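Local coordinates for protein amidase, hydantoinase/carbamoylase family (Burkholderia vietnamiensis, PDB 5I4M) that probably hydrolyses N-carbamoyl-L-amino acids, as a two-zinc amidase of the peptidase M20 family, at residues A[87-92]-A[129-134]. Sequence-based numbering, arbitrary orientation.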
loop_
_atom_site.group_PDB
_atom_site.type_symbol
_atom_site.label_atom_id
_atom_site.label_comp_id
_atom_site.label_asym_id
_atom_site.label_seq_id
_atom_site.Cartn_x
_atom_site.Cartn_y
_atom_site.Cartn_z
ATOM N N MET A 87 -22.755 -27.474 -13.953
ATOM C CA MET A 87 -22.871 -28.030 -15.293
ATOM C C MET A 87 -23.113 -29.526 -15.147
ATOM O O MET A 87 -22.225 -30.265 -14.709
ATOM C CB MET A 87 -21.615 -27.713 -16.102
ATOM C CG MET A 87 -21.426 -26.220 -16.348
ATOM S SD MET A 87 -19.726 -25.693 -16.680
ATOM C CE MET A 87 -19.071 -25.535 -15.011
ATOM N N ARG A 88 -24.317 -29.965 -15.504
ATOM C CA ARG A 88 -24.825 -31.278 -15.127
ATOM C C ARG A 88 -24.951 -32.191 -16.341
ATOM O O ARG A 88 -25.577 -31.824 -17.342
ATOM C CB ARG A 88 -26.185 -31.133 -14.444
ATOM C CG ARG A 88 -26.869 -32.420 -14.064
ATOM C CD ARG A 88 -28.105 -32.070 -13.262
ATOM N NE ARG A 88 -28.960 -33.219 -12.983
ATOM C CZ ARG A 88 -29.032 -33.837 -11.808
ATOM N NH1 ARG A 88 -28.280 -33.432 -10.776
ATOM N NH2 ARG A 88 -29.864 -34.866 -11.668
ATOM N N ARG A 89 -24.374 -33.389 -16.241
ATOM C CA ARG A 89 -24.564 -34.447 -17.230
ATOM C C ARG A 89 -25.507 -35.489 -16.638
ATOM O O ARG A 89 -25.163 -36.151 -15.653
ATOM C CB ARG A 89 -23.227 -35.082 -17.623
ATOM C CG ARG A 89 -23.335 -36.160 -18.724
ATOM C CD ARG A 89 -21.985 -36.825 -18.955
ATOM N NE ARG A 89 -21.934 -37.672 -20.147
ATOM C CZ ARG A 89 -22.174 -38.980 -20.160
ATOM N NH1 ARG A 89 -22.510 -39.617 -19.038
ATOM N NH2 ARG A 89 -22.078 -39.649 -21.301
ATOM N N ALA A 90 -26.682 -35.640 -17.247
ATOM C CA ALA A 90 -27.709 -36.527 -16.711
ATOM C C ALA A 90 -27.179 -37.943 -16.503
ATOM O O ALA A 90 -26.336 -38.436 -17.254
ATOM C CB ALA A 90 -28.914 -36.567 -17.653
ATOM N N GLY A 91 -27.695 -38.604 -15.463
ATOM C CA GLY A 91 -27.473 -40.018 -15.265
ATOM C C GLY A 91 -28.697 -40.837 -15.655
ATOM O O GLY A 91 -29.717 -40.318 -16.104
ATOM N N ARG A 92 -28.577 -42.154 -15.467
ATOM C CA ARG A 92 -29.701 -43.039 -15.765
ATOM C C ARG A 92 -30.869 -42.784 -14.816
ATOM O O ARG A 92 -32.033 -42.875 -15.218
ATOM C CB ARG A 92 -29.258 -44.500 -15.692
ATOM C CG ARG A 92 -30.314 -45.488 -16.163
ATOM C CD ARG A 92 -29.946 -46.941 -15.843
ATOM N NE ARG A 92 -30.065 -47.245 -14.418
ATOM C CZ ARG A 92 -31.195 -47.602 -13.817
ATOM N NH1 ARG A 92 -32.319 -47.701 -14.512
ATOM N NH2 ARG A 92 -31.205 -47.855 -12.515
ATOM N N SER A 129 -15.109 -37.041 -22.012
ATOM C CA SER A 129 -14.624 -38.408 -22.145
ATOM C C SER A 129 -15.742 -39.414 -21.919
ATOM O O SER A 129 -15.779 -40.460 -22.577
ATOM C CB SER A 129 -13.471 -38.648 -21.176
ATOM O OG SER A 129 -12.301 -37.996 -21.630
ATOM N N LEU A 130 -16.666 -39.119 -21.001
ATOM C CA LEU A 130 -17.841 -39.972 -20.867
ATOM C C LEU A 130 -18.663 -39.959 -22.145
ATOM O O LEU A 130 -19.218 -40.986 -22.543
ATOM C CB LEU A 130 -18.699 -39.522 -19.686
ATOM C CG LEU A 130 -18.077 -39.566 -18.293
ATOM C CD1 LEU A 130 -18.999 -38.873 -17.299
ATOM C CD2 LEU A 130 -17.811 -40.995 -17.879
ATOM N N ASN A 131 -18.763 -38.800 -22.803
ATOM C CA ASN A 131 -19.453 -38.760 -24.091
ATOM C C ASN A 131 -18.697 -39.562 -25.143
ATOM O O ASN A 131 -19.296 -40.360 -25.877
ATOM C CB ASN A 131 -19.637 -37.314 -24.552
ATOM C CG ASN A 131 -20.554 -36.529 -23.642
ATOM O OD1 ASN A 131 -21.287 -37.104 -22.850
ATOM N ND2 ASN A 131 -20.517 -35.201 -23.753
ATOM N N ASP A 132 -17.377 -39.358 -25.232
ATOM C CA ASP A 132 -16.578 -40.050 -26.240
ATOM C C ASP A 132 -16.748 -41.559 -26.143
ATOM O O ASP A 132 -16.821 -42.252 -27.166
ATOM C CB ASP A 132 -15.100 -39.686 -26.092
ATOM C CG ASP A 132 -14.795 -38.275 -26.535
ATOM O OD1 ASP A 132 -15.671 -37.641 -27.155
ATOM O OD2 ASP A 132 -13.670 -37.807 -26.265
ATOM N N HIS A 133 -16.808 -42.084 -24.925
ATOM C CA HIS A 133 -16.888 -43.521 -24.717
ATOM C C HIS A 133 -18.316 -44.017 -24.576
ATOM O O HIS A 133 -18.521 -45.213 -24.340
ATOM C CB HIS A 133 -16.064 -43.917 -23.487
ATOM C CG HIS A 133 -14.589 -43.789 -23.689
ATOM N ND1 HIS A 133 -13.871 -42.690 -23.269
ATOM C CD2 HIS A 133 -13.699 -44.617 -24.284
ATOM C CE1 HIS A 133 -12.599 -42.849 -23.591
ATOM N NE2 HIS A 133 -12.468 -44.010 -24.207
ATOM N N GLY A 134 -19.299 -43.135 -24.723
ATOM C CA GLY A 134 -20.692 -43.553 -24.676
ATOM C C GLY A 134 -21.097 -44.139 -23.343
ATOM O O GLY A 134 -21.918 -45.065 -23.292
#
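Arg89 and Asn131 show how one long side chain can join a strand end to a helix end whose backbones stay well apart, the nearest CA atoms, those of Arg89 and Leu130, being 9.4 Å from each other. The arginine chain leaves the strand with CG anti to the backbone N (chi1 -177°) and stays extended as far as NE, which carries its guanidinium to the last turn of the helix. There it meets Asn131 side-on: NE donates to OD1 of Asn131 at 2.8 Å, and NH2 of Arg89 reaches the same OD1 at 3.1 Å by a more bent bond. The oxygen lies in the guanidinium plane, with the amide turned 35° from it. In the zinc-binding domain of this M20-type fold, strand 85-89 pairs with strand 141-145, and helix 117-132 ends in a Schellman motif at Gly134. CB of Leu130 sits over the centre of one guanidinium face, 3.5 Å from CZ of Arg89, while Leu130 CD1 lies beside the arginine CD. Leu130 also packs against Leu422 and Leu426 of helix 411-429. The rotation of the arginine group is further fixed by NH2, which bonds to the carbonyl of Ile135, and Asn131 ND2 donates to the carbonyl of Ala73.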